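DNA-dependent metalloprotease WSS1 homolog 2 (Schizosaccharomyces pombe, PDB 5JIG) probably acts as a DNA-dependent zinc metalloendopeptidase that cleaves DNA-binding proteins and helps repair toxic DNA-protein cross-links. Local coordinates at residues R76-T79 with G84-D87; L9-Y14 with R19-L24. One frame throughout, in Å; residues are numbered along the deposited sequence.

Both contacts lie in the WLM protease domain, on the same side of its centre. Their own centres are about 11 Å apart. Contact 2 comes first along the chain and closes before contact 1 opens. It sets the end of strand 6-10 against helix 17-29. Contact 1 is a loop folded on itself between strand 72-76 and helix 88-100, the helix that carries metal ligands H97 and H101. Helix 17-29 serves both: its Y23 OH probably hydrogen-bonds to R86 O, and R19 packs on F85. E49 of strand 44-50 also serves both, bonding L12 N and R78 NE. The edge of the sheet is thus joined to the approach to the metal-binding helix.

Contact 1 of 2, residues R76-T79 with G84-D87; sequences RLRT and GFRD
R78 and F85 sit opposite each other in a single beta bridge, and their neighbours make the backbone bonds. R86 N donates to L77 O at 2.8 Å, nearly straight at 167°. T79 N donates to G84 O at 2.9 Å, reaching it from above the carbonyl plane. Water 1 accepts a bond from R78 NH2 and probably donates to G84 O.

The R78 side chain is extended from CG to NE and runs alongside F85. Its CG makes an off-centre CH-pi contact, 4.2 Å from the F85 ring centroid. F85 CZ lies over the centre of one guanidinium face, 3.7 Å from R78 CZ. The two planes are 45° apart, so the groups are inclined rather than stacked. L77 CB adds an apolar contact to F85 CD2 at 4.1 Å.

These pairings fold the loop between strand 72-76 and the HExxH helix 88-100 back on itself. D87 is the N-cap of that helix. The helix carries H97 and H101, which with H107 bind nickel here and zinc as cofactor.

R78 NE also forms a salt bridge with E49, and NH1 bonds P15 O. With an alanine here, E49 would probably lose its charge partner and F85 the chain alongside its ring.

R86 has two conformers, so its contacts are doubtful: T79 CG2 packs on R86 CG at 3.6 Å, and R86 NE weakly bonds R78 O at 3.1 Å.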
ATOM      1  N   ARG A  76      -2.007  -6.324  -5.355  1.00  6.42           N
ATOM      2  CA  ARG A  76      -3.044  -7.157  -5.923  1.00  6.86           C
ATOM      3  C   ARG A  76      -4.329  -6.893  -5.134  1.00  7.34           C
ATOM      4  O   ARG A  76      -4.361  -7.103  -3.910  1.00  9.92           O
ATOM      5  CB  ARG A  76      -2.658  -8.630  -5.911  1.00  9.36           C
ATOM      6  CG  ARG A  76      -3.668  -9.499  -6.615  1.00 12.97           C
ATOM      7  CD  ARG A  76      -3.617 -10.935  -6.235  1.00 19.49           C
ATOM      8  NE  ARG A  76      -2.318 -11.486  -6.529  1.00 22.69           N
ATOM      9  CZ  ARG A  76      -2.028 -12.419  -7.404  1.00 26.31           C
ATOM     10  NH1 ARG A  76      -0.755 -12.682  -7.582  1.00 29.15           N
ATOM     11  NH2 ARG A  76      -3.004 -13.138  -8.001  1.00 31.91           N
ATOM     12  N   LEU A  77      -5.334  -6.325  -5.785  1.00  6.42           N
ATOM     13  CA  LEU A  77      -6.599  -6.003  -5.128  1.00  6.53           C
ATOM     14  C   LEU A  77      -7.612  -7.119  -5.308  1.00  7.23           C
ATOM     15  O   LEU A  77      -8.546  -7.221  -4.489  1.00  8.55           O
ATOM     16  CB  LEU A  77      -7.157  -4.723  -5.701  1.00  6.67           C
ATOM     17  CG  LEU A  77      -6.265  -3.498  -5.557  1.00  6.70           C
ATOM     18  CD1 LEU A  77      -6.982  -2.303  -6.217  1.00  7.34           C
ATOM     19  CD2 LEU A  77      -5.918  -3.189  -4.098  1.00  7.61           C
ATOM     20  N   ARG A  78      -7.496  -7.889  -6.400  1.00  8.06           N
ATOM     21  CA  ARG A  78      -8.543  -8.772  -6.855  1.00  8.32           C
ATOM     22  C   ARG A  78      -8.252 -10.198  -6.554  1.00  8.80           C
ATOM     23  O   ARG A  78      -7.084 -10.627  -6.469  1.00 10.94           O
ATOM     24  CB  ARG A  78      -8.744  -8.600  -8.375  1.00  8.66           C
ATOM     25  CG  ARG A  78      -9.314  -7.252  -8.762  1.00  7.80           C
ATOM     26  CD  ARG A  78      -9.362  -7.079 -10.266  1.00  8.12           C
ATOM     27  NE  ARG A  78      -9.831  -5.791 -10.680  1.00  7.89           N
ATOM     28  CZ  ARG A  78     -11.099  -5.488 -11.033  1.00  7.70           C
ATOM     29  NH1 ARG A  78     -11.412  -4.277 -11.402  1.00  8.25           N
ATOM     30  NH2 ARG A  78     -12.024  -6.460 -11.000  1.00  8.09           N
ATOM     31  N   THR A  79      -9.306 -10.972  -6.354  1.00  9.64           N
ATOM     32  CA  THR A  79      -9.245 -12.422  -6.238  1.00 11.43           C
ATOM     33  C   THR A  79      -9.691 -13.147  -7.503  1.00 11.60           C
ATOM     34  O   THR A  79      -9.561 -14.382  -7.571  1.00 16.36           O
ATOM     35  CB  THR A  79     -10.136 -12.930  -5.076  1.00 13.16           C
ATOM     36  OG1 THR A  79     -11.469 -12.503  -5.348  1.00 15.04           O
ATOM     37  CG2 THR A  79      -9.719 -12.362  -3.745  1.00 14.94           C
ATOM     38  N   GLY A  84     -14.421 -10.046  -7.634  1.00  9.60           N
ATOM     39  CA  GLY A  84     -13.903 -10.501  -6.345  1.00  9.24           C
ATOM     40  C   GLY A  84     -12.705  -9.654  -5.927  1.00  8.60           C
ATOM     41  O   GLY A  84     -11.755  -9.465  -6.700  1.00  8.70           O
ATOM     42  N   PHE A  85     -12.757  -9.152  -4.696  1.00  8.86           N
ATOM     43  CA  PHE A  85     -11.698  -8.343  -4.111  1.00  7.88           C
ATOM     44  C   PHE A  85     -11.213  -8.939  -2.829  1.00  8.27           C
ATOM     45  O   PHE A  85     -11.940  -9.597  -2.083  1.00  9.58           O
ATOM     46  CB  PHE A  85     -12.173  -6.871  -3.923  1.00  8.93           C
ATOM     47  CG  PHE A  85     -12.283  -6.122  -5.208  1.00  9.18           C
ATOM     48  CD1 PHE A  85     -13.423  -6.208  -5.995  1.00 10.59           C
ATOM     49  CD2 PHE A  85     -11.222  -5.361  -5.667  1.00  9.56           C
ATOM     50  CE1 PHE A  85     -13.484  -5.505  -7.201  1.00 11.77           C
ATOM     51  CE2 PHE A  85     -11.306  -4.661  -6.868  1.00 10.29           C
ATOM     52  CZ  PHE A  85     -12.415  -4.766  -7.645  1.00 10.82           C
ATOM     53  N   ARG A  86      -9.912  -8.730  -2.610  1.00  8.02           N
ATOM     54  CA  ARG A  86      -9.284  -9.113  -1.309  0.50  7.94           C
ATOM     55  C   ARG A  86      -9.693  -8.213  -0.115  1.00  6.85           C
ATOM     56  O   ARG A  86     -10.010  -7.053  -0.310  1.00  7.97           O
ATOM     57  CB  ARG A  86      -7.762  -9.053  -1.503  0.50  8.75           C
ATOM     58  CG  ARG A  86      -7.244 -10.106  -2.422  0.50 11.77           C
ATOM     59  CD  ARG A  86      -5.767  -9.958  -2.765  0.50 13.08           C
ATOM     60  NE  ARG A  86      -5.538 -10.971  -3.791  0.50 16.46           N
ATOM     61  CZ  ARG A  86      -5.380 -12.260  -3.524  0.50 21.66           C
ATOM     62  NH1 ARG A  86      -5.242 -12.661  -2.252  0.50 22.22           N
ATOM     63  NH2 ARG A  86      -5.277 -13.105  -4.530  0.50 23.62           N
ATOM     64  N   ASP A  87      -9.683  -8.790   1.060  1.00  7.71           N
ATOM     65  CA  ASP A  87     -10.117  -8.048   2.238  1.00  8.15           C
ATOM     66  C   ASP A  87      -9.146  -6.907   2.562  1.00  6.73           C
ATOM     67  O   ASP A  87      -7.909  -7.015   2.391  1.00  6.87           O
ATOM     68  CB  ASP A  87     -10.308  -8.932   3.431  1.00 11.38           C
ATOM     69  CG  ASP A  87      -9.108  -9.575   3.833  1.00 15.29           C
ATOM     70  OD1 ASP A  87      -8.523  -9.140   4.841  1.00 19.10           O
ATOM     71  OD2 ASP A  87      -8.703 -10.529   3.162  1.00 19.96           O
TER
HETATM   72  O   HOH W   1     -12.154  -8.819  -9.461  1.00  9.66           O

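Contact 2 of 2, residues L9-Y14 with R19-L24; sequences LVVLDY and RALRYL
Apolar packing joins L9 and V11, at and just past the end of strand 6-10, to A20, L21 and L24 of helix 17-29. No hydrogen bond crosses between the two segments. V11 points at the helix and leads the contact with one branch. Its CG1 is anti to the carbonyl carbon (chi1 -65°), which sets it down between three helix residues. V11 CG1 lies 3.9 Å from A20 CB. L24 CD1 is 3.8 Å from the same V11 CG1. This methyl also rests on the helix backbone, with V11 CG1 3.6 Å from L21 N.

Strand 6-10 is an edge strand, paired in parallel with strand 44-50 through backbone bonds of V10 to L47 and E49. The chain between these two strands passes through helices 17-29 and 31-40, so this is the start of a beta-alpha-beta crossover. V10 turns its side chain from the helix and packs on L46 and S48.

L9 packs on L21 and L24, which V11 also touches. The L9 and L24 side chains run antiparallel past one another, with L9 CD1 4.0 Å from L24 CB. L21 has CG anti to its backbone N (chi1 180°), and with chi2 at 56° its CD1 comes to 4.0 Å from L9 CB. L24 CD1 also packs on the strand backbone, 3.3 Å from V10 O. E49 of strand 44-50 touches both V11 and A20.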
ATOM      1  N   LEU A   9      -2.659   7.313  -8.726  1.00  6.22           N
ATOM      2  CA  LEU A   9      -3.269   5.997  -8.622  1.00  6.20           C
ATOM      3  C   LEU A   9      -3.551   5.490 -10.021  1.00  6.40           C
ATOM      4  O   LEU A   9      -4.048   6.230 -10.870  1.00  8.46           O
ATOM      5  CB  LEU A   9      -4.571   6.058  -7.832  1.00  6.33           C
ATOM      6  CG  LEU A   9      -4.486   6.730  -6.477  1.00  7.70           C
ATOM      7  CD1 LEU A   9      -5.833   6.691  -5.843  1.00  7.98           C
ATOM      8  CD2 LEU A   9      -3.441   6.091  -5.577  1.00  7.71           C
ATOM      9  N   VAL A  10      -3.331   4.197 -10.241  1.00  6.05           N
ATOM     10  CA  VAL A  10      -3.630   3.539 -11.523  1.00  6.25           C
ATOM     11  C   VAL A  10      -4.303   2.211 -11.278  1.00  5.81           C
ATOM     12  O   VAL A  10      -3.854   1.453 -10.428  1.00  6.47           O
ATOM     13  CB  VAL A  10      -2.356   3.335 -12.383  1.00  7.98           C
ATOM     14  CG1 VAL A  10      -2.588   2.386 -13.572  1.00 10.59           C
ATOM     15  CG2 VAL A  10      -1.864   4.665 -12.956  1.00 10.69           C
ATOM     16  N   VAL A  11      -5.380   1.945 -12.018  1.00  6.61           N
ATOM     17  CA  VAL A  11      -6.071   0.670 -11.952  1.00  7.04           C
ATOM     18  C   VAL A  11      -6.086   0.053 -13.328  1.00  8.20           C
ATOM     19  O   VAL A  11      -5.865   0.682 -14.386  1.00 10.36           O
ATOM     20  CB  VAL A  11      -7.506   0.811 -11.415  1.00  8.00           C
ATOM     21  CG1 VAL A  11      -7.455   1.270  -9.991  1.00  8.66           C
ATOM     22  CG2 VAL A  11      -8.353   1.712 -12.309  1.00  9.81           C
ATOM     23  N   LEU A  12      -6.329  -1.265 -13.329  1.00  8.44           N
ATOM     24  CA  LEU A  12      -6.363  -2.050 -14.555  1.00  9.67           C
ATOM     25  C   LEU A  12      -7.704  -1.999 -15.229  1.00  8.24           C
ATOM     26  O   LEU A  12      -8.723  -1.669 -14.673  1.00  9.15           O
ATOM     27  CB  LEU A  12      -5.932  -3.433 -14.217  1.00 12.36           C
ATOM     28  CG  LEU A  12      -4.484  -3.413 -13.651  1.00 14.16           C
ATOM     29  CD1 LEU A  12      -4.080  -4.772 -13.370  1.00 18.52           C
ATOM     30  CD2 LEU A  12      -3.404  -2.798 -14.598  1.00 17.16           C
ATOM     31  N   ASP A  13      -7.676  -2.428 -16.501  1.00  9.77           N
ATOM     32  CA  ASP A  13      -8.849  -2.465 -17.338  1.00 11.75           C
ATOM     33  C   ASP A  13      -9.618  -3.751 -17.161  1.00 11.48           C
ATOM     34  O   ASP A  13      -9.631  -4.611 -18.055  1.00 14.75           O
ATOM     35  CB  ASP A  13      -8.450  -2.254 -18.764  1.00 13.76           C
ATOM     36  CG  ASP A  13      -9.587  -2.087 -19.700  1.00 25.11           C
ATOM     37  OD1 ASP A  13      -9.393  -2.317 -20.958  1.00 41.08           O
ATOM     38  OD2 ASP A  13     -10.675  -1.673 -19.209  1.00 33.72           O
ATOM     39  N   TYR A  14     -10.241  -3.898 -16.012  1.00  9.60           N
ATOM     40  CA  TYR A  14     -11.070  -5.025 -15.655  1.00  9.39           C
ATOM     41  C   TYR A  14     -12.464  -4.472 -15.256  1.00  8.47           C
ATOM     42  O   TYR A  14     -12.630  -3.302 -14.967  1.00  9.38           O
ATOM     43  CB  TYR A  14     -10.487  -5.813 -14.458  1.00 10.50           C
ATOM     44  CG  TYR A  14      -9.345  -6.706 -14.833  1.00  9.81           C
ATOM     45  CD1 TYR A  14      -9.543  -7.822 -15.646  1.00 14.29           C
ATOM     46  CD2 TYR A  14      -8.030  -6.416 -14.468  1.00 13.16           C
ATOM     47  CE1 TYR A  14      -8.555  -8.622 -16.050  1.00 16.40           C
ATOM     48  CE2 TYR A  14      -7.010  -7.196 -14.847  1.00 15.29           C
ATOM     49  CZ  TYR A  14      -7.217  -8.299 -15.638  1.00 15.99           C
ATOM     50  OH  TYR A  14      -6.166  -9.100 -16.003  1.00 22.49           O
ATOM     51  N   ARG A  19     -14.469   0.519  -8.697  1.00 10.18           N
ATOM     52  CA  ARG A  19     -14.346  -0.106  -7.367  1.00 10.65           C
ATOM     53  C   ARG A  19     -12.869  -0.322  -6.993  1.00  9.35           C
ATOM     54  O   ARG A  19     -12.445  -0.045  -5.873  1.00  8.86           O
ATOM     55  CB  ARG A  19     -15.118  -1.377  -7.328  1.00 12.63           C
ATOM     56  CG  ARG A  19     -15.171  -2.024  -6.011  1.00 14.00           C
ATOM     57  CD  ARG A  19     -16.169  -3.195  -6.092  1.00 15.64           C
ATOM     58  NE  ARG A  19     -15.998  -4.045  -4.975  1.00 19.00           N
ATOM     59  CZ  ARG A  19     -16.461  -5.285  -4.835  1.00 24.35           C
ATOM     60  NH1 ARG A  19     -16.113  -5.900  -3.714  1.00 25.43           N
ATOM     61  NH2 ARG A  19     -17.191  -5.930  -5.804  1.00 27.10           N
ATOM     62  N   ALA A  20     -12.055  -0.783  -7.942  1.00  8.16           N
ATOM     63  CA  ALA A  20     -10.620  -0.910  -7.705  1.00  7.36           C
ATOM     64  C   ALA A  20     -10.035   0.468  -7.397  1.00  6.65           C
ATOM     65  O   ALA A  20      -9.163   0.591  -6.519  1.00  6.34           O
ATOM     66  CB  ALA A  20      -9.912  -1.506  -8.901  1.00  7.21           C
ATOM     67  N   LEU A  21     -10.469   1.505  -8.108  1.00  6.67           N
ATOM     68  CA  LEU A  21      -9.951   2.847  -7.861  1.00  6.76           C
ATOM     69  C   LEU A  21     -10.364   3.319  -6.462  1.00  6.71           C
ATOM     70  O   LEU A  21      -9.545   3.902  -5.726  1.00  6.64           O
ATOM     71  CB  LEU A  21     -10.378   3.810  -8.957  1.00  7.56           C
ATOM     72  CG  LEU A  21      -9.889   5.233  -8.777  1.00  7.81           C
ATOM     73  CD1 LEU A  21      -8.372   5.324  -8.639  1.00  8.62           C
ATOM     74  CD2 LEU A  21     -10.417   6.041  -9.945  1.00 10.69           C
ATOM     75  N   ARG A  22     -11.637   3.107  -6.088  1.00  7.53           N
ATOM     76  CA  ARG A  22     -12.038   3.462  -4.751  1.00  7.63           C
ATOM     77  C   ARG A  22     -11.218   2.744  -3.685  1.00  7.03           C
ATOM     78  O   ARG A  22     -10.926   3.314  -2.625  1.00  7.34           O
ATOM     79  CB  ARG A  22     -13.561   3.093  -4.512  1.00  9.21           C
ATOM     80  CG  ARG A  22     -14.544   3.942  -5.222  1.00 11.86           C
ATOM     81  CD  ARG A  22     -15.944   3.738  -4.572  1.00 19.24           C
ATOM     82  NE  ARG A  22     -16.562   2.394  -4.649  1.00 22.49           N
ATOM     83  CZ  ARG A  22     -16.957   1.633  -3.605  1.00 20.85           C
ATOM     84  NH1 ARG A  22     -17.596   0.512  -3.846  1.00 25.07           N
ATOM     85  NH2 ARG A  22     -16.691   1.966  -2.347  1.00 21.57           N
ATOM     86  N   TYR A  23     -10.809   1.511  -3.965  1.00  6.62           N
ATOM     87  CA  TYR A  23      -9.972   0.750  -3.053  1.00  6.18           C
ATOM     88  C   TYR A  23      -8.611   1.458  -2.889  1.00  5.89           C
ATOM     89  O   TYR A  23      -8.129   1.666  -1.755  1.00  6.13           O
ATOM     90  CB  TYR A  23      -9.803  -0.666  -3.599  1.00  6.55           C
ATOM     91  CG  TYR A  23      -9.469  -1.764  -2.608  1.00  6.48           C
ATOM     92  CD1 TYR A  23     -10.021  -3.013  -2.760  1.00  6.98           C
ATOM     93  CD2 TYR A  23      -8.596  -1.585  -1.565  1.00  6.62           C
ATOM     94  CE1 TYR A  23      -9.726  -4.043  -1.891  1.00  7.53           C
ATOM     95  CE2 TYR A  23      -8.286  -2.604  -0.684  1.00  6.91           C
ATOM     96  CZ  TYR A  23      -8.871  -3.832  -0.835  1.00  6.68           C
ATOM     97  OH  TYR A  23      -8.558  -4.809   0.083  1.00  7.81           O
ATOM     98  N   LEU A  24      -7.963   1.831  -3.995  1.00  5.91           N
ATOM     99  CA  LEU A  24      -6.712   2.560  -3.903  1.00  5.81           C
ATOM    100  C   LEU A  24      -6.885   3.911  -3.188  1.00  5.73           C
ATOM    101  O   LEU A  24      -5.999   4.308  -2.430  1.00  6.31           O
ATOM    102  CB  LEU A  24      -6.074   2.779  -5.278  1.00  5.69           C
ATOM    103  CG  LEU A  24      -5.609   1.476  -5.991  1.00  5.73           C
ATOM    104  CD1 LEU A  24      -4.880   1.880  -7.268  1.00  7.15           C
ATOM    105  CD2 LEU A  24      -4.710   0.624  -5.117  1.00  6.11           C
TER